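Local coordinates for antitoxin VapB2 (Rickettsia felis, PDB 3ZVK), which neutralises its partner toxin VapC2, partially inhibiting the toxin's RNase activity, and binds DNA, here a fragment of the promoter, at residues F[4-9]-F[13-18]; F[28-33]-F[37-42]. All blocks are in the same frame, centred on the assembly; numbering follows the deposited sequence.

Contacts 1 and 2 are two successive beta hairpins of the N-terminal SpoVT-AbrB (MazE-like) domain, their centres about 15 Å apart and their nearest atoms about 5 Å apart without touching. Both are antiparallel ladders that run on into strands of the second antitoxin subunit, so each serves the dimer as well as the chain. Contact 1 (4-9 with 13-18) is the more deeply buried: the face of Phe7 and Ala14 lies on the DNA side, where Arg16 stacks on Phe7 and bonds to a phosphate. Contact 2 (28-33 with 37-42) is partly exposed and stays about 10 Å from the nucleic acid at its nearest atom; aliphatic branches, rather than charge and aromatic stacking, dominate its side-chain chemistry.

Contact 1: F[4-9]-F[13-18]; sequences AKIFMN and QAVRLP. With nucleotides of chain J.
Strands 4-9 and 13-17 form an antiparallel hairpin with directions 139° apart, in which Phe7 and Ala14 make a hydrogen-bonded pair and the Arg16 N to Lys5 O bond continues the ladder. This is the first hairpin of the AbrB/MazE-type DNA-binding domain, and residues of both strands also pair with a strand of the second subunit.

On the side facing DNA, the Phe7 ring is sandwiched. Ala14 CB makes a CH-pi contact over one face, 3.9 Å from the ring centroid, a place where a small methyl lets the ring lie close to the strand. Over the opposite face lies the Arg16 guanidinium, its plane only 13° from the ring's and its CZ 4.4 Å from the centroid, an off-centre cation-pi stack. With CG of Phe7 between its backbone N and carbonyl carbon (chi1 68°), the ring leans across strand 13-17 to meet both. Arginine suits this site because a flat cation can stack through its faces and still donate N-H bonds: NE bonds to Asn9 OD1 of the second subunit, while C6 of DT19 of chain J lies over its other face.

On the opposite face of the sheet, Ile6 CG2 rests on Gln13 CG at 3.6 Å, and Ile6 CG1 meets Val15 CG2. The methylenes of Lys5 pass the phosphates of DT19 and DA20 of chain J. Arg16 NH1 donates a somewhat bent bond to OP2 of DT19 of chain J at 2.9 Å.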
loop_
_atom_site.group_PDB
_atom_site.type_symbol
_atom_site.label_atom_id
_atom_site.label_comp_id
_atom_site.label_asym_id
_atom_site.label_seq_id
_atom_site.Cartn_x
_atom_site.Cartn_y
_atom_site.Cartn_z
ATOM N N ALA F 4 7.759 23.631 -3.787
ATOM C CA ALA F 4 6.913 23.148 -4.852
ATOM C C ALA F 4 6.746 24.278 -5.851
ATOM O O ALA F 4 6.574 25.437 -5.449
ATOM C CB ALA F 4 5.566 22.731 -4.307
ATOM N N LYS F 5 6.800 23.932 -7.153
ATOM C CA LYS F 5 6.664 24.892 -8.235
ATOM C C LYS F 5 5.214 25.165 -8.614
ATOM O O LYS F 5 4.360 24.271 -8.562
ATOM C CB LYS F 5 7.503 24.495 -9.451
ATOM C CG LYS F 5 8.994 24.694 -9.214
ATOM C CD LYS F 5 9.817 24.422 -10.479
ATOM C CE LYS F 5 11.273 24.057 -10.246
ATOM N NZ LYS F 5 12.003 25.013 -9.374
ATOM N N ILE F 6 4.943 26.425 -8.961
ATOM C CA ILE F 6 3.655 26.903 -9.455
ATOM C C ILE F 6 3.748 26.909 -10.992
ATOM O O ILE F 6 4.756 27.353 -11.550
ATOM C CB ILE F 6 3.275 28.278 -8.848
ATOM C CG1 ILE F 6 2.783 28.094 -7.410
ATOM C CG2 ILE F 6 2.194 28.981 -9.672
ATOM C CD1 ILE F 6 3.287 29.069 -6.515
ATOM N N PHE F 7 2.737 26.334 -11.663
ATOM C CA PHE F 7 2.690 26.268 -13.124
ATOM C C PHE F 7 1.252 26.461 -13.586
ATOM O O PHE F 7 0.347 26.521 -12.763
ATOM C CB PHE F 7 3.309 24.937 -13.636
ATOM C CG PHE F 7 2.517 23.702 -13.294
ATOM C CD1 PHE F 7 2.622 23.112 -12.036
ATOM C CD2 PHE F 7 1.638 23.142 -14.218
ATOM C CE1 PHE F 7 1.859 21.993 -11.705
ATOM C CE2 PHE F 7 0.878 22.019 -13.888
ATOM C CZ PHE F 7 0.996 21.452 -12.634
ATOM N N MET F 8 1.038 26.585 -14.890
ATOM C CA MET F 8 -0.298 26.768 -15.464
ATOM C C MET F 8 -0.801 25.471 -16.075
ATOM O O MET F 8 -0.051 24.743 -16.750
ATOM C CB MET F 8 -0.315 27.880 -16.527
ATOM C CG MET F 8 0.007 29.272 -15.982
ATOM S SD MET F 8 -1.097 29.851 -14.659
ATOM C CE MET F 8 -0.394 31.492 -14.335
ATOM N N ASN F 9 -2.070 25.171 -15.795
ATOM C CA ASN F 9 -2.807 24.035 -16.326
ATOM C C ASN F 9 -4.086 24.645 -16.843
ATOM O O ASN F 9 -4.919 25.084 -16.042
ATOM C CB ASN F 9 -3.074 22.981 -15.264
ATOM C CG ASN F 9 -3.602 21.694 -15.857
ATOM O OD1 ASN F 9 -4.689 21.245 -15.510
ATOM N ND2 ASN F 9 -2.849 21.075 -16.783
ATOM N N GLN F 13 -4.113 28.076 -12.295
ATOM C CA GLN F 13 -2.802 27.983 -11.680
ATOM C C GLN F 13 -2.738 26.639 -10.947
ATOM O O GLN F 13 -3.752 26.164 -10.443
ATOM C CB GLN F 13 -2.645 29.113 -10.672
ATOM C CG GLN F 13 -1.223 29.574 -10.546
ATOM C CD GLN F 13 -1.097 30.572 -9.447
ATOM O OE1 GLN F 13 -1.292 30.260 -8.265
ATOM N NE2 GLN F 13 -0.748 31.785 -9.816
ATOM N N ALA F 14 -1.567 26.019 -10.883
ATOM C CA ALA F 14 -1.432 24.736 -10.180
ATOM C C ALA F 14 -0.118 24.656 -9.436
ATOM O O ALA F 14 0.826 25.363 -9.792
ATOM C CB ALA F 14 -1.588 23.564 -11.155
ATOM N N VAL F 15 -0.064 23.809 -8.391
ATOM C CA VAL F 15 1.146 23.563 -7.578
ATOM C C VAL F 15 1.577 22.106 -7.789
ATOM O O VAL F 15 0.766 21.207 -7.624
ATOM C CB VAL F 15 0.937 23.913 -6.077
ATOM C CG1 VAL F 15 2.182 23.643 -5.252
ATOM C CG2 VAL F 15 0.516 25.357 -5.908
ATOM N N ARG F 16 2.824 21.879 -8.206
ATOM C CA ARG F 16 3.327 20.525 -8.433
ATOM C C ARG F 16 3.797 19.979 -7.094
ATOM O O ARG F 16 4.729 20.531 -6.512
ATOM C CB ARG F 16 4.461 20.536 -9.457
ATOM C CG ARG F 16 4.570 19.232 -10.211
ATOM C CD ARG F 16 5.743 19.230 -11.179
ATOM N NE ARG F 16 5.416 19.952 -12.403
ATOM C CZ ARG F 16 5.900 21.145 -12.732
ATOM N NH1 ARG F 16 6.802 21.740 -11.962
ATOM N NH2 ARG F 16 5.501 21.745 -13.844
ATOM N N LEU F 17 3.116 18.952 -6.573
ATOM C CA LEU F 17 3.438 18.401 -5.271
ATOM C C LEU F 17 4.657 17.491 -5.269
ATOM O O LEU F 17 4.689 16.537 -6.058
ATOM C CB LEU F 17 2.247 17.602 -4.690
ATOM C CG LEU F 17 0.899 18.304 -4.527
ATOM C CD1 LEU F 17 -0.147 17.298 -4.107
ATOM C CD2 LEU F 17 0.960 19.426 -3.499
ATOM N N PRO F 18 5.598 17.667 -4.297
ATOM C CA PRO F 18 6.702 16.690 -4.164
ATOM C C PRO F 18 6.108 15.316 -3.790
ATOM O O PRO F 18 5.049 15.278 -3.150
ATOM C CB PRO F 18 7.560 17.273 -3.036
ATOM C CG PRO F 18 7.150 18.753 -2.956
ATOM C CD PRO F 18 5.689 18.728 -3.266
ATOM P P DT J 19 9.957 20.328 -10.314
ATOM O OP1 DT J 19 10.985 21.052 -9.539
ATOM O OP2 DT J 19 8.522 20.554 -9.980
ATOM O "O5'" DT J 19 10.204 20.685 -11.852
ATOM C "C5'" DT J 19 11.482 20.513 -12.477
ATOM C "C4'" DT J 19 11.458 20.848 -13.960
ATOM O "O4'" DT J 19 10.873 19.770 -14.730
ATOM C "C3'" DT J 19 10.683 22.104 -14.331
ATOM O "O3'" DT J 19 11.520 22.962 -15.070
ATOM C "C2'" DT J 19 9.493 21.625 -15.159
ATOM C "C1'" DT J 19 10.040 20.333 -15.736
ATOM N N1 DT J 19 9.046 19.315 -16.158
ATOM C C2 DT J 19 9.139 18.811 -17.449
ATOM O O2 DT J 19 9.921 19.223 -18.306
ATOM N N3 DT J 19 8.245 17.789 -17.716
ATOM C C4 DT J 19 7.313 17.222 -16.859
ATOM O O4 DT J 19 6.554 16.368 -17.298
ATOM C C5 DT J 19 7.278 17.776 -15.526
ATOM C C7 DT J 19 6.301 17.249 -14.521
ATOM C C6 DT J 19 8.130 18.784 -15.245
ATOM P P DA J 18 8.225 14.263 -7.751
ATOM O OP1 DA J 18 8.510 14.765 -6.400
ATOM O OP2 DA J 18 6.821 14.134 -8.213
ATOM O "O5'" DA J 18 8.936 15.171 -8.830
ATOM C "C5'" DA J 18 10.279 15.602 -8.812
ATOM C "C4'" DA J 18 10.512 16.439 -10.066
ATOM O "O4'" DA J 18 10.355 15.597 -11.245
ATOM C "C3'" DA J 18 9.572 17.640 -10.250
ATOM O "O3'" DA J 18 10.361 18.792 -10.121
ATOM C "C2'" DA J 18 8.938 17.437 -11.639
ATOM C "C1'" DA J 18 9.876 16.425 -12.276
ATOM N N9 DA J 18 9.314 15.568 -13.316
ATOM C C8 DA J 18 8.360 14.595 -13.157
ATOM N N7 DA J 18 8.068 13.957 -14.252
ATOM C C5 DA J 18 8.904 14.526 -15.208
ATOM C C6 DA J 18 9.117 14.240 -16.587
ATOM N N6 DA J 18 8.417 13.324 -17.262
ATOM N N1 DA J 18 10.044 14.978 -17.243
ATOM C C2 DA J 18 10.730 15.945 -16.576
ATOM N N3 DA J 18 10.631 16.299 -15.277
ATOM C C4 DA J 18 9.687 15.542 -14.646
ATOM P P DA J 20 11.186 24.520 -15.213
ATOM O OP1 DA J 20 12.475 25.241 -15.227
ATOM O OP2 DA J 20 10.162 24.903 -14.203
ATOM O "O5'" DA J 20 10.511 24.605 -16.655
ATOM C "C5'" DA J 20 11.057 24.078 -17.838
ATOM C "C4'" DA J 20 9.940 23.821 -18.830
ATOM O "O4'" DA J 20 9.209 22.602 -18.525
ATOM C "C3'" DA J 20 8.883 24.915 -18.910
ATOM O "O3'" DA J 20 8.882 25.455 -20.207
ATOM C "C2'" DA J 20 7.579 24.178 -18.605
ATOM C "C1'" DA J 20 7.915 22.766 -19.051
ATOM N N9 DA J 20 6.997 21.729 -18.578
ATOM C C8 DA J 20 6.379 21.685 -17.357
ATOM N N7 DA J 20 5.587 20.649 -17.199
ATOM C C5 DA J 20 5.665 19.980 -18.400
ATOM C C6 DA J 20 5.034 18.808 -18.864
ATOM N N6 DA J 20 4.186 18.111 -18.095
ATOM N N1 DA J 20 5.319 18.373 -20.121
ATOM C C2 DA J 20 6.160 19.098 -20.879
ATOM N N3 DA J 20 6.801 20.230 -20.545
ATOM C C4 DA J 20 6.521 20.627 -19.275
#

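Contact 2: F[28-33]-F[37-42]; sequences VSVIPL and IVLQPL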
loop_
_atom_site.group_PDB
_atom_site.type_symbol
_atom_site.label_atom_id
_atom_site.label_comp_id
_atom_site.label_asym_id
_atom_site.label_seq_id
_atom_site.Cartn_x
_atom_site.Cartn_y
_atom_site.Cartn_z
ATOM N N VAL F 28 -9.367 17.695 -2.532
ATOM C CA VAL F 28 -8.905 18.215 -1.250
ATOM C C VAL F 28 -9.671 19.450 -0.860
ATOM O O VAL F 28 -10.167 20.177 -1.714
ATOM C CB VAL F 28 -7.374 18.479 -1.178
ATOM C CG1 VAL F 28 -6.570 17.185 -1.114
ATOM C CG2 VAL F 28 -6.880 19.405 -2.292
ATOM N N SER F 29 -9.723 19.708 0.439
ATOM C CA SER F 29 -10.335 20.897 1.024
ATOM C C SER F 29 -9.259 22.012 1.004
ATOM O O SER F 29 -8.101 21.730 1.290
ATOM C CB SER F 29 -10.788 20.597 2.453
ATOM O OG SER F 29 -9.803 20.863 3.448
ATOM N N VAL F 30 -9.610 23.241 0.633
ATOM C CA VAL F 30 -8.665 24.369 0.628
ATOM C C VAL F 30 -9.192 25.417 1.585
ATOM O O VAL F 30 -10.296 25.923 1.387
ATOM C CB VAL F 30 -8.390 25.002 -0.770
ATOM C CG1 VAL F 30 -7.263 26.029 -0.703
ATOM C CG2 VAL F 30 -8.101 23.950 -1.819
ATOM N N ILE F 31 -8.403 25.746 2.613
ATOM C CA ILE F 31 -8.751 26.722 3.650
ATOM C C ILE F 31 -7.615 27.753 3.834
ATOM O O ILE F 31 -6.457 27.359 3.904
ATOM C CB ILE F 31 -9.123 25.949 4.962
ATOM C CG1 ILE F 31 -10.583 25.472 4.890
ATOM C CG2 ILE F 31 -8.911 26.768 6.241
ATOM C CD1 ILE F 31 -10.734 24.044 5.221
ATOM N N PRO F 32 -7.900 29.063 3.893
ATOM C CA PRO F 32 -6.805 30.035 4.110
ATOM C C PRO F 32 -6.236 29.986 5.541
ATOM O O PRO F 32 -6.953 29.664 6.484
ATOM C CB PRO F 32 -7.461 31.398 3.796
ATOM C CG PRO F 32 -8.896 31.196 4.062
ATOM C CD PRO F 32 -9.216 29.731 3.826
ATOM N N LEU F 33 -4.942 30.291 5.684
ATOM C CA LEU F 33 -4.237 30.344 6.969
ATOM C C LEU F 33 -3.089 31.325 6.788
ATOM O O LEU F 33 -2.091 30.997 6.135
ATOM C CB LEU F 33 -3.722 28.959 7.425
ATOM C CG LEU F 33 -3.107 28.878 8.844
ATOM C CD1 LEU F 33 -4.155 29.040 9.906
ATOM C CD2 LEU F 33 -2.414 27.548 9.075
ATOM N N ILE F 37 -2.346 28.607 2.636
ATOM C CA ILE F 37 -3.523 27.743 2.609
ATOM C C ILE F 37 -3.256 26.374 3.212
ATOM O O ILE F 37 -2.142 25.863 3.117
ATOM C CB ILE F 37 -4.084 27.576 1.160
ATOM C CG1 ILE F 37 -2.995 27.110 0.162
ATOM C CG2 ILE F 37 -4.815 28.831 0.671
ATOM C CD1 ILE F 37 -3.481 26.655 -1.222
ATOM N N VAL F 38 -4.302 25.746 3.746
ATOM C CA VAL F 38 -4.243 24.375 4.243
ATOM C C VAL F 38 -4.995 23.506 3.226
ATOM O O VAL F 38 -6.098 23.881 2.801
ATOM C CB VAL F 38 -4.849 24.211 5.668
ATOM C CG1 VAL F 38 -4.808 22.748 6.127
ATOM C CG2 VAL F 38 -4.123 25.088 6.673
ATOM N N LEU F 39 -4.384 22.371 2.831
ATOM C CA LEU F 39 -4.975 21.376 1.942
ATOM C C LEU F 39 -5.124 20.106 2.786
ATOM O O LEU F 39 -4.164 19.674 3.434
ATOM C CB LEU F 39 -4.124 21.090 0.670
ATOM C CG LEU F 39 -3.586 22.227 -0.206
ATOM C CD1 LEU F 39 -2.833 21.651 -1.354
ATOM C CD2 LEU F 39 -4.669 23.029 -0.826
ATOM N N GLN F 40 -6.336 19.543 2.833
ATOM C CA GLN F 40 -6.618 18.329 3.609
ATOM C C GLN F 40 -7.376 17.295 2.762
ATOM O O GLN F 40 -8.239 17.699 1.982
ATOM C CB GLN F 40 -7.400 18.644 4.907
ATOM C CG GLN F 40 -6.643 19.418 6.017
ATOM C CD GLN F 40 -5.374 18.792 6.592
ATOM O OE1 GLN F 40 -4.428 19.502 6.977
ATOM N NE2 GLN F 40 -5.332 17.460 6.715
ATOM N N PRO F 41 -7.098 15.969 2.894
ATOM C CA PRO F 41 -7.824 14.982 2.063
ATOM C C PRO F 41 -9.346 15.045 2.206
ATOM O O PRO F 41 -9.873 14.952 3.315
ATOM C CB PRO F 41 -7.248 13.627 2.500
ATOM C CG PRO F 41 -6.514 13.887 3.771
ATOM C CD PRO F 41 -6.089 15.311 3.757
ATOM N N LEU F 42 -10.044 15.258 1.079
ATOM C CA LEU F 42 -11.501 15.370 1.038
ATOM C C LEU F 42 -12.163 14.268 0.179
ATOM O O LEU F 42 -12.555 14.524 -0.975
ATOM C CB LEU F 42 -11.910 16.770 0.569
ATOM C CG LEU F 42 -13.341 17.179 0.817
ATOM C CD1 LEU F 42 -13.465 17.965 2.114
ATOM C CD2 LEU F 42 -13.833 17.993 -0.316
#
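Ser29 with Gln40 and Ile31 with Val38 are the two hydrogen-bonded pairs that join strands 28-33 and 37-41 into an antiparallel hairpin. Each pair is closed by two backbone bonds, the shortest running from Val38 N to Ile31 O at 2.7 Å. The bond from Gln40 N to Ser29 O, at 3.2 Å, is the longest of the four.

Between these pairs, Val30 faces Leu39 in a non-hydrogen-bonded pair. Their side chains run alongside each other off the same face, with Val30 CG2 3.7 Å from Leu39 CD2. The other Val30 branch, CG1, is anti to the backbone N (chi1 -172°) and meets Ile37 CD1 at 3.9 Å, the two side chains meeting at a slant. The forked valine thus meets Leu39 and Ile37 at once, CG1 being shared between them, and the branched chains of Ile37 and Leu39 fill the same apolar face.

On the other face, Ser29 OG approaches Gln40 CB at 3.6 Å. Leu42, beyond the strand end, brings CD1 to 3.8 Å from Ser29 CB. Near the turn, Leu33 reaches CD2 to Val38 CG2 at 3.8 Å; Leu33 also packs on Glu55 of the toxin chain.

Further out, Phe23 covers Val28, Leu39 and Pro41, and Leu42 bonds through its backbone to Glu27. From the second subunit, Ala4 packs on Val30, Ile6 on Val28 and Phe21 on Ile37, while Val28 and residues 37-39 pair with a strand of that chain. Four backbone bonds thus set the register of the hairpin, while further strand pairing and aliphatic packing both join it to the second subunit.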